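Local structure of ESX secretion system protein EccC (Thermomonospora curvata, 4NH0) at residues 767-772 against 800-805; 724-729 against 787-792; 333-338 against 586-591; 398-403 against 416-421. The protein forms the cytoplasmic ATPase motor of the ESX type VII secretion system, which exports proteins including EsxA and EsxB, and might be its translocase subunit. All blocks are in the same frame, centred on the assembly; numbering follows the deposited sequence.

Contact 1: 767-772 against 800-805; sequences DVFLVV and GIHVVL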
loop_
_atom_site.group_PDB
_atom_site.type_symbol
_atom_site.label_atom_id
_atom_site.label_comp_id
_atom_site.label_asym_id
_atom_site.label_seq_id
_atom_site.Cartn_x
_atom_site.Cartn_y
_atom_site.Cartn_z
ATOM N N ASP A 767 -0.205 -17.304 -8.796
ATOM C CA ASP A 767 0.438 -16.573 -7.712
ATOM C C ASP A 767 -0.614 -16.092 -6.726
ATOM O O ASP A 767 -1.454 -15.260 -7.061
ATOM C CB ASP A 767 1.243 -15.391 -8.248
ATOM C CG ASP A 767 2.566 -15.811 -8.847
ATOM O OD1 ASP A 767 2.598 -16.142 -10.048
ATOM O OD2 ASP A 767 3.578 -15.807 -8.117
ATOM N N VAL A 768 -0.569 -16.623 -5.510
ATOM C CA VAL A 768 -1.573 -16.305 -4.504
ATOM C C VAL A 768 -1.112 -15.172 -3.598
ATOM O O VAL A 768 0.021 -15.169 -3.121
ATOM C CB VAL A 768 -1.912 -17.537 -3.655
ATOM C CG1 VAL A 768 -3.052 -17.230 -2.705
ATOM C CG2 VAL A 768 -2.278 -18.696 -4.554
ATOM N N PHE A 769 -1.997 -14.208 -3.370
ATOM C CA PHE A 769 -1.689 -13.062 -2.526
ATOM C C PHE A 769 -2.592 -13.020 -1.301
ATOM O O PHE A 769 -3.812 -12.915 -1.421
ATOM C CB PHE A 769 -1.824 -11.762 -3.320
ATOM C CG PHE A 769 -0.827 -11.625 -4.433
ATOM C CD1 PHE A 769 -1.077 -12.173 -5.678
ATOM C CD2 PHE A 769 0.357 -10.939 -4.237
ATOM C CE1 PHE A 769 -0.160 -12.047 -6.702
ATOM C CE2 PHE A 769 1.277 -10.810 -5.258
ATOM C CZ PHE A 769 1.018 -11.365 -6.491
ATOM N N LEU A 770 -1.986 -13.109 -0.123
ATOM C CA LEU A 770 -2.722 -13.003 1.131
ATOM C C LEU A 770 -2.640 -11.580 1.668
ATOM O O LEU A 770 -1.573 -11.121 2.072
ATOM C CB LEU A 770 -2.181 -13.994 2.161
ATOM C CG LEU A 770 -2.819 -13.944 3.549
ATOM C CD1 LEU A 770 -4.289 -14.309 3.474
ATOM C CD2 LEU A 770 -2.086 -14.866 4.506
ATOM N N VAL A 771 -3.771 -10.883 1.668
ATOM C CA VAL A 771 -3.800 -9.480 2.059
ATOM C C VAL A 771 -4.371 -9.278 3.458
ATOM O O VAL A 771 -5.462 -9.754 3.770
ATOM C CB VAL A 771 -4.625 -8.645 1.065
ATOM C CG1 VAL A 771 -4.525 -7.169 1.405
ATOM C CG2 VAL A 771 -4.150 -8.894 -0.355
ATOM N N VAL A 772 -3.622 -8.572 4.297
ATOM C CA VAL A 772 -4.089 -8.196 5.624
ATOM C C VAL A 772 -4.033 -6.680 5.766
ATOM O O VAL A 772 -2.974 -6.076 5.605
ATOM C CB VAL A 772 -3.254 -8.855 6.733
ATOM C CG1 VAL A 772 -3.732 -8.398 8.099
ATOM C CG2 VAL A 772 -3.328 -10.368 6.621
ATOM N N GLY A 800 5.350 -19.283 -4.919
ATOM C CA GLY A 800 4.314 -18.422 -5.459
ATOM C C GLY A 800 3.268 -17.956 -4.468
ATOM O O GLY A 800 2.161 -17.586 -4.858
ATOM N N ILE A 801 3.608 -17.972 -3.185
ATOM C CA ILE A 801 2.715 -17.439 -2.164
ATOM C C ILE A 801 3.260 -16.112 -1.652
ATOM O O ILE A 801 4.350 -16.053 -1.089
ATOM C CB ILE A 801 2.531 -18.413 -0.984
ATOM C CG1 ILE A 801 1.593 -19.558 -1.369
ATOM C CG2 ILE A 801 1.950 -17.689 0.214
ATOM C CD1 ILE A 801 2.257 -20.685 -2.118
ATOM N N HIS A 802 2.497 -15.045 -1.866
ATOM C CA HIS A 802 2.910 -13.715 -1.443
ATOM C C HIS A 802 2.051 -13.224 -0.289
ATOM O O HIS A 802 0.864 -13.534 -0.215
ATOM C CB HIS A 802 2.819 -12.721 -2.602
ATOM C CG HIS A 802 3.462 -13.193 -3.867
ATOM N ND1 HIS A 802 4.645 -12.669 -4.341
ATOM C CD2 HIS A 802 3.078 -14.128 -4.768
ATOM C CE1 HIS A 802 4.967 -13.267 -5.473
ATOM N NE2 HIS A 802 4.034 -14.157 -5.754
ATOM N N VAL A 803 2.654 -12.455 0.610
ATOM C CA VAL A 803 1.891 -11.772 1.644
ATOM C C VAL A 803 1.891 -10.273 1.371
ATOM O O VAL A 803 2.909 -9.698 0.986
ATOM C CB VAL A 803 2.445 -12.052 3.062
ATOM C CG1 VAL A 803 2.258 -13.515 3.426
ATOM C CG2 VAL A 803 3.907 -11.658 3.166
ATOM N N VAL A 804 0.733 -9.651 1.539
ATOM C CA VAL A 804 0.617 -8.207 1.411
ATOM C C VAL A 804 0.048 -7.655 2.709
ATOM O O VAL A 804 -1.165 -7.629 2.909
ATOM C CB VAL A 804 -0.274 -7.802 0.226
ATOM C CG1 VAL A 804 -0.340 -6.289 0.106
ATOM C CG2 VAL A 804 0.251 -8.413 -1.062
ATOM N N LEU A 805 0.939 -7.227 3.596
ATOM C CA LEU A 805 0.548 -6.840 4.942
ATOM C C LEU A 805 0.617 -5.334 5.146
ATOM O O LEU A 805 1.526 -4.670 4.649
ATOM C CB LEU A 805 1.435 -7.546 5.964
ATOM C CG LEU A 805 1.580 -9.052 5.746
ATOM C CD1 LEU A 805 2.598 -9.634 6.704
ATOM C CD2 LEU A 805 0.240 -9.743 5.900
#

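Contact 2: 724-729 against 787-792; sequences RTVAEV and DSITQL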
loop_
_atom_site.group_PDB
_atom_site.type_symbol
_atom_site.label_atom_id
_atom_site.label_comp_id
_atom_site.label_asym_id
_atom_site.label_seq_id
_atom_site.Cartn_x
_atom_site.Cartn_y
_atom_site.Cartn_z
ATOM N N ARG A 724 -9.908 -19.909 8.079
ATOM C CA ARG A 724 -9.903 -20.750 6.888
ATOM C C ARG A 724 -9.129 -20.118 5.737
ATOM O O ARG A 724 -8.475 -20.820 4.968
ATOM C CB ARG A 724 -11.335 -21.054 6.447
ATOM C CG ARG A 724 -12.022 -22.117 7.283
ATOM C CD ARG A 724 -11.232 -23.412 7.248
ATOM N NE ARG A 724 -10.990 -23.860 5.881
ATOM C CZ ARG A 724 -10.087 -24.774 5.543
ATOM N NH1 ARG A 724 -9.333 -25.338 6.474
ATOM N NH2 ARG A 724 -9.933 -25.119 4.274
ATOM N N THR A 725 -9.209 -18.797 5.620
ATOM C CA THR A 725 -8.481 -18.073 4.584
ATOM C C THR A 725 -6.981 -18.305 4.728
ATOM O O THR A 725 -6.266 -18.449 3.739
ATOM C CB THR A 725 -8.773 -16.563 4.637
ATOM O OG1 THR A 725 -10.178 -16.340 4.471
ATOM C CG2 THR A 725 -8.022 -15.832 3.541
ATOM N N VAL A 726 -6.513 -18.355 5.969
ATOM C CA VAL A 726 -5.108 -18.611 6.249
ATOM C C VAL A 726 -4.806 -20.102 6.125
ATOM O O VAL A 726 -3.742 -20.493 5.648
ATOM C CB VAL A 726 -4.717 -18.113 7.654
ATOM C CG1 VAL A 726 -3.243 -18.360 7.922
ATOM C CG2 VAL A 726 -5.041 -16.639 7.797
ATOM N N ALA A 727 -5.757 -20.929 6.545
ATOM C CA ALA A 727 -5.593 -22.378 6.495
ATOM C C ALA A 727 -5.542 -22.887 5.060
ATOM O O ALA A 727 -4.826 -23.840 4.757
ATOM C CB ALA A 727 -6.714 -23.063 7.255
ATOM N N GLU A 728 -6.308 -22.250 4.181
ATOM C CA GLU A 728 -6.355 -22.650 2.781
ATOM C C GLU A 728 -5.012 -22.421 2.099
ATOM O O GLU A 728 -4.538 -23.266 1.343
ATOM C CB GLU A 728 -7.454 -21.885 2.041
ATOM C CG GLU A 728 -7.661 -22.344 0.610
ATOM C CD GLU A 728 -8.224 -23.745 0.532
ATOM O OE1 GLU A 728 -9.088 -24.080 1.366
ATOM O OE2 GLU A 728 -7.798 -24.512 -0.355
ATOM N N VAL A 729 -4.403 -21.273 2.374
ATOM C CA VAL A 729 -3.116 -20.926 1.785
ATOM C C VAL A 729 -2.000 -21.778 2.383
ATOM O O VAL A 729 -1.080 -22.194 1.680
ATOM C CB VAL A 729 -2.792 -19.435 1.987
ATOM C CG1 VAL A 729 -1.465 -19.083 1.343
ATOM C CG2 VAL A 729 -3.902 -18.573 1.415
ATOM N N ASP A 787 1.970 -16.183 13.836
ATOM C CA ASP A 787 3.054 -17.111 13.545
ATOM C C ASP A 787 2.723 -17.949 12.318
ATOM O O ASP A 787 3.615 -18.427 11.621
ATOM C CB ASP A 787 3.325 -18.016 14.747
ATOM C CG ASP A 787 3.421 -17.245 16.048
ATOM O OD1 ASP A 787 4.433 -16.543 16.254
ATOM O OD2 ASP A 787 2.482 -17.341 16.866
ATOM N N SER A 788 1.430 -18.124 12.066
ATOM C CA SER A 788 0.968 -18.876 10.907
ATOM C C SER A 788 1.323 -18.156 9.613
ATOM O O SER A 788 2.034 -18.697 8.768
ATOM C CB SER A 788 -0.543 -19.103 10.988
ATOM O OG SER A 788 -1.012 -19.824 9.864
ATOM N N ILE A 789 0.832 -16.929 9.471
ATOM C CA ILE A 789 1.102 -16.117 8.290
ATOM C C ILE A 789 2.591 -15.791 8.181
ATOM O O ILE A 789 3.118 -15.609 7.086
ATOM C CB ILE A 789 0.273 -14.812 8.314
ATOM C CG1 ILE A 789 -1.221 -15.136 8.319
ATOM C CG2 ILE A 789 0.598 -13.931 7.123
ATOM C CD1 ILE A 789 -2.112 -13.922 8.187
ATOM N N THR A 790 3.270 -15.742 9.321
ATOM C CA THR A 790 4.700 -15.452 9.345
ATOM C C THR A 790 5.491 -16.515 8.589
ATOM O O THR A 790 6.374 -16.193 7.794
ATOM C CB THR A 790 5.235 -15.356 10.784
ATOM O OG1 THR A 790 4.536 -14.320 11.484
ATOM C CG2 THR A 790 6.720 -15.040 10.784
ATOM N N GLN A 791 5.169 -17.781 8.831
ATOM C CA GLN A 791 5.861 -18.872 8.158
ATOM C C GLN A 791 5.464 -18.960 6.689
ATOM O O GLN A 791 6.238 -19.439 5.864
ATOM C CB GLN A 791 5.590 -20.202 8.859
ATOM C CG GLN A 791 6.728 -20.652 9.759
ATOM C CD GLN A 791 6.712 -22.142 10.023
ATOM O OE1 GLN A 791 5.746 -22.680 10.564
ATOM N NE2 GLN A 791 7.785 -22.822 9.634
ATOM N N LEU A 792 4.258 -18.503 6.369
ATOM C CA LEU A 792 3.834 -18.391 4.979
ATOM C C LEU A 792 4.792 -17.486 4.225
ATOM O O LEU A 792 5.192 -17.781 3.103
ATOM C CB LEU A 792 2.409 -17.846 4.879
ATOM C CG LEU A 792 1.260 -18.839 4.714
ATOM C CD1 LEU A 792 1.256 -19.863 5.834
ATOM C CD2 LEU A 792 -0.065 -18.096 4.663
#

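Contact 3: 333-338 against 586-591; sequences SPEVLN and HGPEPH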
loop_
_atom_site.group_PDB
_atom_site.type_symbol
_atom_site.label_atom_id
_atom_site.label_comp_id
_atom_site.label_asym_id
_atom_site.label_seq_id
_atom_site.Cartn_x
_atom_site.Cartn_y
_atom_site.Cartn_z
ATOM N N SER A 333 13.834 35.330 -29.673
ATOM C CA SER A 333 12.986 34.162 -29.860
ATOM C C SER A 333 13.160 33.202 -28.691
ATOM O O SER A 333 14.198 33.215 -28.032
ATOM C CB SER A 333 13.321 33.463 -31.180
ATOM O OG SER A 333 14.618 32.896 -31.138
ATOM N N PRO A 334 12.145 32.363 -28.426
ATOM C CA PRO A 334 12.266 31.330 -27.392
ATOM C C PRO A 334 13.391 30.354 -27.710
ATOM O O PRO A 334 13.857 29.622 -26.837
ATOM C CB PRO A 334 10.906 30.628 -27.433
ATOM C CG PRO A 334 9.980 31.628 -28.025
ATOM C CD PRO A 334 10.797 32.390 -29.019
ATOM N N GLU A 335 13.817 30.359 -28.967
ATOM C CA GLU A 335 14.903 29.515 -29.439
ATOM C C GLU A 335 16.230 29.895 -28.790
ATOM O O GLU A 335 17.112 29.054 -28.625
ATOM C CB GLU A 335 15.008 29.617 -30.963
ATOM C CG GLU A 335 15.787 28.501 -31.631
ATOM C CD GLU A 335 15.609 28.499 -33.137
ATOM O OE1 GLU A 335 16.616 28.661 -33.859
ATOM O OE2 GLU A 335 14.460 28.341 -33.601
ATOM N N VAL A 336 16.365 31.164 -28.415
ATOM C CA VAL A 336 17.621 31.665 -27.865
ATOM C C VAL A 336 17.482 32.224 -26.451
ATOM O O VAL A 336 18.471 32.642 -25.850
ATOM C CB VAL A 336 18.221 32.764 -28.759
ATOM C CG1 VAL A 336 18.560 32.208 -30.130
ATOM C CG2 VAL A 336 17.261 33.936 -28.874
ATOM N N LEU A 337 16.266 32.224 -25.916
ATOM C CA LEU A 337 16.039 32.771 -24.582
ATOM C C LEU A 337 14.842 32.144 -23.872
ATOM O O LEU A 337 13.729 32.140 -24.396
ATOM C CB LEU A 337 15.851 34.286 -24.662
ATOM C CG LEU A 337 15.617 35.007 -23.334
ATOM C CD1 LEU A 337 16.773 34.755 -22.384
ATOM C CD2 LEU A 337 15.426 36.494 -23.564
ATOM N N ASN A 338 15.082 31.620 -22.673
ATOM C CA ASN A 338 14.015 31.076 -21.840
ATOM C C ASN A 338 14.011 31.704 -20.451
ATOM O O ASN A 338 15.059 32.081 -19.930
ATOM C CB ASN A 338 14.142 29.556 -21.726
ATOM C CG ASN A 338 13.708 28.838 -22.988
ATOM O OD1 ASN A 338 13.087 29.429 -23.870
ATOM N ND2 ASN A 338 14.027 27.553 -23.077
ATOM N N HIS A 586 3.852 31.176 -30.747
ATOM C CA HIS A 586 4.926 31.215 -31.733
ATOM C C HIS A 586 6.263 30.820 -31.118
ATOM O O HIS A 586 6.632 31.307 -30.051
ATOM C CB HIS A 586 5.033 32.607 -32.356
ATOM C CG HIS A 586 3.809 33.032 -33.104
ATOM N ND1 HIS A 586 3.667 32.849 -34.463
ATOM C CD2 HIS A 586 2.671 33.635 -32.685
ATOM C CE1 HIS A 586 2.494 33.319 -34.848
ATOM N NE2 HIS A 586 1.870 33.802 -33.788
ATOM N N GLY A 587 6.984 29.936 -31.798
ATOM C CA GLY A 587 8.298 29.519 -31.344
ATOM C C GLY A 587 8.290 28.178 -30.637
ATOM O O GLY A 587 7.243 27.716 -30.186
ATOM N N PRO A 588 9.469 27.546 -30.539
ATOM C CA PRO A 588 9.649 26.244 -29.885
ATOM C C PRO A 588 9.264 26.278 -28.411
ATOM O O PRO A 588 9.691 27.179 -27.691
ATOM C CB PRO A 588 11.149 25.975 -30.043
ATOM C CG PRO A 588 11.570 26.816 -31.196
ATOM C CD PRO A 588 10.727 28.048 -31.114
ATOM N N GLU A 589 8.469 25.308 -27.972
ATOM C CA GLU A 589 8.090 25.219 -26.567
ATOM C C GLU A 589 9.315 24.906 -25.714
ATOM O O GLU A 589 10.153 24.094 -26.101
ATOM C CB GLU A 589 7.001 24.164 -26.364
ATOM C CG GLU A 589 5.657 24.753 -25.962
ATOM C CD GLU A 589 4.587 23.700 -25.766
ATOM O OE1 GLU A 589 4.725 22.597 -26.334
ATOM O OE2 GLU A 589 3.608 23.976 -25.041
ATOM N N PRO A 590 9.419 25.556 -24.547
ATOM C CA PRO A 590 10.626 25.505 -23.719
ATOM C C PRO A 590 10.821 24.174 -23.004
ATOM O O PRO A 590 9.863 23.429 -22.805
ATOM C CB PRO A 590 10.391 26.624 -22.705
ATOM C CG PRO A 590 8.914 26.648 -22.542
ATOM C CD PRO A 590 8.346 26.334 -23.902
ATOM N N HIS A 591 12.062 23.888 -22.629
ATOM C CA HIS A 591 12.367 22.715 -21.825
ATOM C C HIS A 591 11.850 22.910 -20.407
ATOM O O HIS A 591 12.176 23.898 -19.750
ATOM C CB HIS A 591 13.873 22.449 -21.813
ATOM C CG HIS A 591 14.294 21.411 -20.821
ATOM N ND1 HIS A 591 13.757 20.142 -20.796
ATOM C CD2 HIS A 591 15.204 21.454 -19.819
ATOM C CE1 HIS A 591 14.315 19.448 -19.820
ATOM N NE2 HIS A 591 15.197 20.221 -19.212
#

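Contact 4: 398-403 against 416-421; sequences ASLRDY and MPTLFI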
loop_
_atom_site.group_PDB
_atom_site.type_symbol
_atom_site.label_atom_id
_atom_site.label_comp_id
_atom_site.label_asym_id
_atom_site.label_seq_id
_atom_site.Cartn_x
_atom_site.Cartn_y
_atom_site.Cartn_z
ATOM N N ALA A 398 33.270 24.549 -23.509
ATOM C CA ALA A 398 33.535 25.110 -22.191
ATOM C C ALA A 398 32.425 26.062 -21.764
ATOM O O ALA A 398 32.148 26.209 -20.575
ATOM C CB ALA A 398 34.877 25.824 -22.183
ATOM N N SER A 399 31.792 26.705 -22.738
ATOM C CA SER A 399 30.730 27.662 -22.448
ATOM C C SER A 399 29.604 27.583 -23.472
ATOM O O SER A 399 29.767 27.002 -24.544
ATOM C CB SER A 399 31.291 29.084 -22.404
ATOM O OG SER A 399 31.733 29.498 -23.684
ATOM N N LEU A 400 28.464 28.176 -23.131
ATOM C CA LEU A 400 27.317 28.209 -24.027
ATOM C C LEU A 400 27.649 28.990 -25.291
ATOM O O LEU A 400 27.198 28.640 -26.379
ATOM C CB LEU A 400 26.097 28.820 -23.326
ATOM C CG LEU A 400 24.792 28.963 -24.118
ATOM C CD1 LEU A 400 23.598 28.721 -23.212
ATOM C CD2 LEU A 400 24.678 30.336 -24.771
ATOM N N ARG A 401 28.436 30.050 -25.138
ATOM C CA ARG A 401 28.810 30.889 -26.270
ATOM C C ARG A 401 29.608 30.099 -27.300
ATOM O O ARG A 401 29.365 30.211 -28.501
ATOM C CB ARG A 401 29.616 32.101 -25.802
ATOM C CG ARG A 401 30.054 33.005 -26.938
ATOM C CD ARG A 401 31.091 34.015 -26.489
ATOM N NE ARG A 401 31.693 34.699 -27.629
ATOM C CZ ARG A 401 32.637 35.627 -27.530
ATOM N NH1 ARG A 401 33.094 35.988 -26.339
ATOM N NH2 ARG A 401 33.127 36.195 -28.623
ATOM N N ASP A 402 30.560 29.301 -26.825
ATOM C CA ASP A 402 31.329 28.426 -27.701
ATOM C C ASP A 402 30.403 27.431 -28.377
ATOM O O ASP A 402 30.472 27.227 -29.585
ATOM C CB ASP A 402 32.414 27.684 -26.922
ATOM C CG ASP A 402 33.489 28.607 -26.396
ATOM O OD1 ASP A 402 33.680 29.694 -26.980
ATOM O OD2 ASP A 402 34.144 28.245 -25.398
ATOM N N TYR A 403 29.535 26.819 -27.578
ATOM C CA TYR A 403 28.541 25.886 -28.088
ATOM C C TYR A 403 27.628 26.559 -29.102
ATOM O O TYR A 403 27.365 26.007 -30.167
ATOM C CB TYR A 403 27.704 25.309 -26.940
ATOM C CG TYR A 403 26.532 24.453 -27.383
ATOM C CD1 TYR A 403 26.674 23.083 -27.552
ATOM C CD2 TYR A 403 25.280 25.014 -27.618
ATOM C CE1 TYR A 403 25.607 22.297 -27.950
ATOM C CE2 TYR A 403 24.211 24.234 -28.020
ATOM C CZ TYR A 403 24.380 22.878 -28.183
ATOM O OH TYR A 403 23.319 22.096 -28.579
ATOM N N MET A 416 20.351 25.744 -27.795
ATOM C CA MET A 416 20.353 25.830 -26.342
ATOM C C MET A 416 20.305 27.291 -25.924
ATOM O O MET A 416 21.316 27.990 -25.968
ATOM C CB MET A 416 21.576 25.139 -25.742
ATOM C CG MET A 416 21.532 25.053 -24.225
ATOM S SD MET A 416 22.957 24.212 -23.517
ATOM C CE MET A 416 24.290 25.221 -24.156
ATOM N N PRO A 417 19.117 27.755 -25.521
ATOM C CA PRO A 417 18.857 29.151 -25.165
ATOM C C PRO A 417 19.494 29.543 -23.842
ATOM O O PRO A 417 19.657 28.692 -22.971
ATOM C CB PRO A 417 17.333 29.198 -25.064
ATOM C CG PRO A 417 16.961 27.830 -24.635
ATOM C CD PRO A 417 17.923 26.912 -25.332
ATOM N N THR A 418 19.853 30.813 -23.693
ATOM C CA THR A 418 20.321 31.310 -22.409
ATOM C C THR A 418 19.151 31.332 -21.438
ATOM O O THR A 418 18.011 31.564 -21.840
ATOM C CB THR A 418 20.932 32.717 -22.514
ATOM O OG1 THR A 418 19.977 33.612 -23.095
ATOM C CG2 THR A 418 22.182 32.693 -23.374
ATOM N N LEU A 419 19.427 31.082 -20.166
ATOM C CA LEU A 419 18.370 31.042 -19.167
ATOM C C LEU A 419 18.402 32.274 -18.276
ATOM O O LEU A 419 19.410 32.564 -17.636
ATOM C CB LEU A 419 18.485 29.777 -18.316
ATOM C CG LEU A 419 17.319 29.542 -17.357
ATOM C CD1 LEU A 419 16.022 29.442 -18.135
ATOM C CD2 LEU A 419 17.547 28.291 -16.528
ATOM N N PHE A 420 17.290 33.001 -18.244
ATOM C CA PHE A 420 17.167 34.168 -17.382
ATOM C C PHE A 420 16.289 33.835 -16.183
ATOM O O PHE A 420 15.109 33.524 -16.335
ATOM C CB PHE A 420 16.587 35.355 -18.150
ATOM C CG PHE A 420 16.749 36.671 -17.445
ATOM C CD1 PHE A 420 17.707 36.831 -16.459
ATOM C CD2 PHE A 420 15.936 37.746 -17.761
ATOM C CE1 PHE A 420 17.855 38.038 -15.807
ATOM C CE2 PHE A 420 16.080 38.955 -17.111
ATOM C CZ PHE A 420 17.041 39.100 -16.133
ATOM N N ILE A 421 16.871 33.900 -14.992
ATOM C CA ILE A 421 16.143 33.575 -13.774
ATOM C C ILE A 421 15.819 34.828 -12.971
ATOM O O ILE A 421 16.716 35.542 -12.527
ATOM C CB ILE A 421 16.934 32.602 -12.891
ATOM C CG1 ILE A 421 17.317 31.356 -13.689
ATOM C CG2 ILE A 421 16.123 32.221 -11.664
ATOM C CD1 ILE A 421 18.133 30.358 -12.903
#

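Contact 1: 767-772 against 800-805
In the parallel part of the mixed core sheet of the second FtsK domain, strand 767-772 runs beside 801-805, and Phe769 and His802 form an offset stack on one face of the pair. Their ring centroids are 4.5 Å apart, with the planes 16° from parallel. CE2 of Phe769 lies over the imidazole near its rim, 3.5 Å from His802 CG, and Phe691 of the next strand meets the Phe769 ring in turn. With CG beside the backbone N (chi1 -49°), His802 lies alongside Phe769 and turns an edge to Asp767. Across that edge NE2 donates to Asp767 OD2, 2.9 Å away at 167° at the hydrogen, although the placement of this oxygen is less certain. Arg752 makes a salt bridge to the same oxygen, while His802 ND1 is bonded to Gly657 O, so both imidazole nitrogens are engaged within a buried site. A leucine in place of His802 would probably leave Gly657 O without this mate and Phe769 without the stacked imidazole. The pair closes a beta-alpha-beta crossover of the P-loop NTPase fold, with helices 775-781 and 784-795 in the connection. Its backbone bonds use Val768, Leu770 and Val772, as in Val804 N to Leu770 O at 2.8 Å and Leu770 N to His802 O at 2.9 Å, whereas Phe769 and Val771 bond to strand 689-694 on the other side. Further along the stacked face, Val804 CG2 approaches the edge of the Phe769 ring at 4.1 Å. On the reverse face Val772 CG2 meets Leu805 CD2 at 3.7 Å.

Contact 2: 724-729 against 787-792
While Val726 and Val729 face helix 787-792, the carboxylate oxygen OE1 of Glu728, one turn beyond Arg724, is gripped by two guanidinium groups. Arg724 NH2 forms a salt bridge to it at 3.2 Å within the helix, and Arg901 NE provides a second. The same Arg724 also binds the carbonyls of Arg901 and Glu928 through NE and NH1, and thereby ties helix 719-742 to the linker at Arg901 and to a hairpin of the third domain's sheet at Glu928. None of this polar work reaches the other helix, which is met by branched aliphatic groups. Val726 has CG1 anti to its nitrogen (chi1 -179°), a setting that sends this methyl out between Ser788 and Ile789. It lies 3.3 Å from Ser788 OG and 3.8 Å from Ile789 CG1. The second methyl, CG2, reaches Ile789 CD1 at 4.0 Å, and the two side chains cross at about a right angle. Farther along, Val729 CG1 touches Leu792 CD2 at 3.7 Å, and this same leucine methyl lies near the carbonyl of Val726. The helical segments run in broadly the same direction, 32° apart, with axes 10.5 Å from one another at closest approach. In this alpha/beta domain both helices cover one face of the core sheet: Thr725, Ile789 and Leu792 all reach Leu770 of the strand beneath. With no hydrogen bond between the two segments, they meet through a few aliphatic groups and Ser788 over a shared strand, whereas the directional, charged bonds face the neighbouring domain.

Contact 3: 333-338 against 586-591
The pyrrolidine ring of Pro334 and the flat carboxamide of Asn338 are two of the groups that face segment 586-591. Pro334 CB meets the carbonyl oxygen of Pro588 at 3.7 Å. Its neighbour in the ring, Pro334 CG, lies 3.9 Å from His586 O, and Trp269 and His358 touch the same ring. The Asn338 side chain approaches Pro590 at its CB, with Asn338 CG 4.0 Å from Pro590 CB. Beside Pro334, Gly587 brings a bare CA 4.3 Å from Pro334 CG. The first segment is the turn that leads into strand 337-343 of the FtsK 1 sheet; the second is irregular chain on the way to FtsK 2. Their meeting is consistent with the known docking of the linker between these domains onto FtsK 1, which resembles the binding of EsxB by the third domain. Toward the outside, Glu335 extends with CG anti to its nitrogen (chi1 -162°), and Glu335 OE2 passes Pro588 CG at 4.1 Å; its other oxygen makes a long, weak ion pair with Arg407. Just past Pro590, the carbonyl of His591 accepts a hydrogen bond from Ser360 OG, which fastens the linker to the same domain.

Contact 4: 398-403 against 416-421
Leu400, Tyr403 and Met416 make the close-packed side of this contact, whereas Arg401 and Asp402, on the same helical turn, face outward toward solvent. Met416 is bent at its last torsion (chi3 58°), which folds CE back between the two helix residues: it lies 3.7 Å from Leu400 CD1 and 3.6 Å from Tyr403 CD2. Its sulfur stands above the face of the tyrosine ring in a distant Met-aromatic contact, SD being 5.0 Å from the ring centroid and 22° off the normal. Lower on the same side chain, Met416 CB reaches Tyr403 CE2 at 3.6 Å. The phenol oxygen of Tyr403 is bonded to Pro414 O, and His390 meets the ring edge-to-face. In the first FtsK domain these residues join the start of helix 400-410 to the chain entering core strand 418-424, the strand that runs on toward Glu425, the inferred active-site residue. The other branch of Leu400 reaches that strand, CD2 lying 3.7 Å from Thr418 CG2. An alanine at Leu400 would strip away both methyls and is likely to open a gap between Met416 CE and Thr418 CG2. On the outward side the bonds stay within the helix start: Ser399 caps it through a weak bond from Asp402 N to Ser399 OG, 3.4 Å long, and its hydroxyl donates weakly to Asp402 OD2.

Contact 4 lies in FtsK 1, contact 3 joins that domain to the linker toward FtsK 2, and contacts 1 and 2 belong to FtsK 2, with centres 51 to 62 Å apart between the two groups. The centres of contacts 3 and 4 are 13 Å apart; contact 4 is nested in the long loop that contact 3 closes, and Asn338 probably hydrogen-bonds to Thr418 and Phe420 through the backbone of adjacent strands. Contacts 1 and 2 are 10 Å apart and their segments alternate along the chain, with the helices of contact 2 packed on one face of the sheet of contact 1. Both ten-stranded sheets share one strand order, in which 418-424 and 767-772 hold equivalent places, as expected of repeated ATPase domains.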